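Local structure of recombination protein recR (Deinococcus radiodurans, 1VDD) at residues A[109-112]-A[118-121]; A[139-144]-A[149-154]. The protein probably takes part in RecBC-independent recombinational DNA repair, possibly with RecF and RecO, and binds DNA and zinc. All coordinates share one frame; numbering follows the deposited sequence.

How the interactions relate
Both contacts lie in the Toprim domain, about 11 Å apart between centres, and both lean on helix 145-158. Interaction 2 is core: five buried residues join the end of strand 136-139 and the following loop to the inner side of that helix. Interaction 1 is smaller and only partly buried, a van der Waals contact of a leucine methyl with a peptide face and the proline CD, whereas in interaction 2 a methyl meets a carbonyl oxygen and a threonine hydroxyl also turns to the helix. Neither has a hydrogen bond across its segments. They meet at Tyr153, which packs on Leu111 and Pro119, and at Thr150, whose OG1, also bonded to the Glu146 carbonyl, lies 3.1 Å from Leu111 N in a probable hydrogen bond.

Interaction 1. Residues A[109-112]-A[118-121]; sequences GVLS and GPDK
Leu111 lays one methyl over the flat Gly118-Pro119 peptide, closing a short excursion of the Toprim-domain loop that connects strands 103-106 and 136-139. CD2 stands almost squarely above one face of the tertiary amide, 3.6 Å from Pro119 N and 3.8 Å from Gly118 C. The same methyl also reaches the proline ring at its nitrogen side, with Leu111 CD2 to Pro119 CD at 3.9 Å, so the ring is met at CD, while its CG touches the Tyr153 side chain of helix 145-158. Leu111 CG is turned anti to its own carbonyl carbon (chi1 -63°), and the extended second torsion (chi2 -177°) sends CD1 toward Tyr153 of helix 145-158, leaving CD2 as the branch that faces the peptide. No polar group bridges the two segments. The contact is a van der Waals one, and Gly118, with no side chain, contributes only its backbone. Leu111 is buried, whereas Gly118 and Pro119 are partly exposed. Neighbouring Leu122 adds to the apolar surroundings of Leu111, and Ile124 to those of Pro119. Residues 118-121 form a beta turn with Pro119 and Asp120 at its corners, closed by the bond from Lys121 N to Gly118 O at 2.7 Å.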
loop_
_atom_site.group_PDB
_atom_site.type_symbol
_atom_site.label_atom_id
_atom_site.label_comp_id
_atom_site.label_asym_id
_atom_site.label_seq_id
_atom_site.Cartn_x
_atom_site.Cartn_y
_atom_site.Cartn_z
ATOM N N GLY A 109 -16.003 -8.414 23.288
ATOM C CA GLY A 109 -16.270 -8.782 21.912
ATOM C C GLY A 109 -17.500 -8.117 21.328
ATOM O O GLY A 109 -17.985 -7.102 21.819
ATOM N N VAL A 110 -18.016 -8.708 20.262
ATOM C CA VAL A 110 -19.192 -8.176 19.600
ATOM C C VAL A 110 -20.129 -9.325 19.337
ATOM O O VAL A 110 -19.687 -10.439 19.112
ATOM C CB VAL A 110 -18.846 -7.585 18.234
ATOM C CG1 VAL A 110 -19.866 -6.534 17.860
ATOM C CG2 VAL A 110 -17.436 -7.032 18.246
ATOM N N LEU A 111 -21.421 -9.051 19.349
ATOM C CA LEU A 111 -22.395 -10.089 19.070
ATOM C C LEU A 111 -22.217 -10.556 17.626
ATOM O O LEU A 111 -21.578 -9.888 16.819
ATOM C CB LEU A 111 -23.813 -9.558 19.287
ATOM C CG LEU A 111 -24.084 -9.143 20.734
ATOM C CD1 LEU A 111 -25.527 -8.698 20.887
ATOM C CD2 LEU A 111 -23.799 -10.318 21.657
ATOM N N SER A 112 -22.767 -11.721 17.320
ATOM C CA SER A 112 -22.686 -12.285 15.983
ATOM C C SER A 112 -23.561 -13.524 15.957
ATOM O O SER A 112 -23.122 -14.625 16.288
ATOM C CB SER A 112 -21.242 -12.641 15.629
ATOM O OG SER A 112 -20.663 -13.440 16.637
ATOM N N GLY A 118 -23.521 -15.226 21.549
ATOM C CA GLY A 118 -24.577 -14.389 22.084
ATOM C C GLY A 118 -24.177 -13.649 23.340
ATOM O O GLY A 118 -23.074 -13.840 23.848
ATOM N N PRO A 119 -25.066 -12.796 23.868
ATOM C CA PRO A 119 -24.829 -12.004 25.075
ATOM C C PRO A 119 -24.491 -12.837 26.302
ATOM O O PRO A 119 -24.797 -12.453 27.431
ATOM C CB PRO A 119 -26.135 -11.228 25.240
ATOM C CG PRO A 119 -27.145 -12.154 24.655
ATOM C CD PRO A 119 -26.450 -12.615 23.399
ATOM N N ASP A 120 -23.867 -13.986 26.084
ATOM C CA ASP A 120 -23.484 -14.844 27.189
ATOM C C ASP A 120 -22.013 -15.121 27.011
ATOM O O ASP A 120 -21.353 -15.628 27.912
ATOM C CB ASP A 120 -24.289 -16.137 27.169
ATOM C CG ASP A 120 -25.782 -15.883 27.012
ATOM O OD1 ASP A 120 -26.283 -15.925 25.862
ATOM O OD2 ASP A 120 -26.453 -15.623 28.035
ATOM N N LYS A 121 -21.507 -14.780 25.829
ATOM C CA LYS A 121 -20.096 -14.952 25.515
ATOM C C LYS A 121 -19.447 -13.588 25.687
ATOM O O LYS A 121 -18.231 -13.452 25.601
ATOM C CB LYS A 121 -19.910 -15.437 24.075
ATOM C CG LYS A 121 -20.554 -16.784 23.777
ATOM C CD LYS A 121 -20.271 -17.249 22.348
ATOM C CE LYS A 121 -18.824 -17.699 22.169
ATOM N NZ LYS A 121 -18.493 -18.898 22.992
#

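Interaction 2. Residues A[139-144]-A[149-154]; sequences LATGTT and ATALYL
Leu139 CD1 meets the flat Ala151-Leu152 peptide at its carbonyl oxygen, 3.5 Å from Ala151 O, on a line tilted by roughly 45° from the peptide plane, neither over the face nor in the plane. The same methyl lies 4.2 Å from Ala151 CB. The other branch, CD2, touches the root of the next residue on this side of the helix, 4.2 Å from Leu154 CB, so the leucine fork straddles one turn. With CG anti to the carbonyl carbon (chi1 -55°), both methyls are carried toward the helix.

Thr141 approaches with both of its branches. Its hydroxyl is set between the backbone N and the carbonyl carbon (chi1 66°), which places OG1 3.6 Å from Ala151 CB, where the small alanine lets the chains come close. That hydroxyl is hydrogen-bonded to the Gly147 carbonyl of the helix's first turn. The methyl CG2 lies 4.3 Å from Thr150 CB and 4.2 Å from Leu154 CD1. At the helix start Thr144 is the N-cap, its OG1 bonded to Gly147 N.

Together these pieces form the strand-loop-helix part of a beta-alpha-beta crossover, strand 136-139 leading through the loop into helix 145-158 and on to strand 164-167. Arg167, next to Ala151, binds the carbonyls of Leu139, Thr141 and Gly142, while Val84 of strand 81-85 packs against both Leu139 and Leu154.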
loop_
_atom_site.group_PDB
_atom_site.type_symbol
_atom_site.label_atom_id
_atom_site.label_comp_id
_atom_site.label_asym_id
_atom_site.label_seq_id
_atom_site.Cartn_x
_atom_site.Cartn_y
_atom_site.Cartn_z
ATOM N N LEU A 139 -23.265 4.031 24.131
ATOM C CA LEU A 139 -22.936 2.810 23.419
ATOM C C LEU A 139 -21.841 3.123 22.418
ATOM O O LEU A 139 -22.067 3.795 21.407
ATOM C CB LEU A 139 -24.175 2.256 22.726
ATOM C CG LEU A 139 -25.315 2.059 23.725
ATOM C CD1 LEU A 139 -26.537 1.519 22.999
ATOM C CD2 LEU A 139 -24.863 1.130 24.847
ATOM N N ALA A 140 -20.646 2.633 22.716
ATOM C CA ALA A 140 -19.498 2.886 21.868
ATOM C C ALA A 140 -18.948 1.636 21.216
ATOM O O ALA A 140 -17.732 1.476 21.105
ATOM C CB ALA A 140 -18.415 3.575 22.659
ATOM N N THR A 141 -19.839 0.748 20.789
ATOM C CA THR A 141 -19.404 -0.449 20.104
ATOM C C THR A 141 -19.083 -0.019 18.678
ATOM O O THR A 141 -19.422 1.092 18.269
ATOM C CB THR A 141 -20.490 -1.522 20.066
ATOM O OG1 THR A 141 -21.574 -1.075 19.262
ATOM C CG2 THR A 141 -20.993 -1.816 21.460
ATOM N N GLY A 142 -18.418 -0.898 17.939
ATOM C CA GLY A 142 -18.038 -0.600 16.569
ATOM C C GLY A 142 -19.163 -0.107 15.677
ATOM O O GLY A 142 -20.230 0.258 16.139
ATOM N N THR A 143 -18.933 -0.112 14.378
ATOM C CA THR A 143 -19.948 0.372 13.454
ATOM C C THR A 143 -20.142 -0.632 12.338
ATOM O O THR A 143 -20.754 -0.344 11.307
ATOM C CB THR A 143 -19.538 1.722 12.870
ATOM O OG1 THR A 143 -18.251 1.590 12.259
ATOM C CG2 THR A 143 -19.456 2.750 13.973
ATOM N N THR A 144 -19.585 -1.813 12.543
ATOM C CA THR A 144 -19.745 -2.885 11.588
ATOM C C THR A 144 -21.156 -3.357 11.908
ATOM O O THR A 144 -21.767 -2.846 12.849
ATOM C CB THR A 144 -18.737 -3.994 11.872
ATOM O OG1 THR A 144 -18.970 -4.512 13.185
ATOM C CG2 THR A 144 -17.320 -3.426 11.813
ATOM N N ALA A 149 -25.263 -4.086 15.599
ATOM C CA ALA A 149 -26.169 -5.061 16.181
ATOM C C ALA A 149 -26.018 -5.173 17.700
ATOM O O ALA A 149 -27.016 -5.196 18.428
ATOM C CB ALA A 149 -25.944 -6.406 15.537
ATOM N N THR A 150 -24.778 -5.239 18.185
ATOM C CA THR A 150 -24.543 -5.355 19.629
ATOM C C THR A 150 -25.223 -4.207 20.356
ATOM O O THR A 150 -25.946 -4.416 21.326
ATOM C CB THR A 150 -23.040 -5.308 19.988
ATOM O OG1 THR A 150 -22.301 -6.135 19.089
ATOM C CG2 THR A 150 -22.825 -5.813 21.411
ATOM N N ALA A 151 -24.983 -2.996 19.859
ATOM C CA ALA A 151 -25.532 -1.775 20.429
ATOM C C ALA A 151 -27.047 -1.789 20.526
ATOM O O ALA A 151 -27.615 -1.494 21.584
ATOM C CB ALA A 151 -25.082 -0.577 19.611
ATOM N N LEU A 152 -27.711 -2.115 19.424
ATOM C CA LEU A 152 -29.166 -2.153 19.448
ATOM C C LEU A 152 -29.628 -3.210 20.443
ATOM O O LEU A 152 -30.650 -3.049 21.099
ATOM C CB LEU A 152 -29.722 -2.425 18.049
ATOM C CG LEU A 152 -29.455 -1.330 17.001
ATOM C CD1 LEU A 152 -30.366 -1.563 15.793
ATOM C CD2 LEU A 152 -29.724 0.060 17.582
ATOM N N TYR A 153 -28.866 -4.286 20.577
ATOM C CA TYR A 153 -29.244 -5.307 21.541
ATOM C C TYR A 153 -29.122 -4.700 22.927
ATOM O O TYR A 153 -30.009 -4.859 23.768
ATOM C CB TYR A 153 -28.326 -6.525 21.465
ATOM C CG TYR A 153 -28.620 -7.521 22.562
ATOM C CD1 TYR A 153 -29.717 -8.383 22.479
ATOM C CD2 TYR A 153 -27.842 -7.559 23.714
ATOM C CE1 TYR A 153 -30.025 -9.251 23.511
ATOM C CE2 TYR A 153 -28.143 -8.423 24.755
ATOM C CZ TYR A 153 -29.235 -9.264 24.648
ATOM O OH TYR A 153 -29.528 -10.115 25.685
ATOM N N LEU A 154 -28.009 -4.005 23.157
ATOM C CA LEU A 154 -27.748 -3.377 24.449
ATOM C C LEU A 154 -28.810 -2.339 24.772
ATOM O O LEU A 154 -29.280 -2.253 25.912
ATOM C CB LEU A 154 -26.350 -2.749 24.461
ATOM C CG LEU A 154 -25.198 -3.762 24.415
ATOM C CD1 LEU A 154 -23.868 -3.036 24.318
ATOM C CD2 LEU A 154 -25.239 -4.642 25.658
#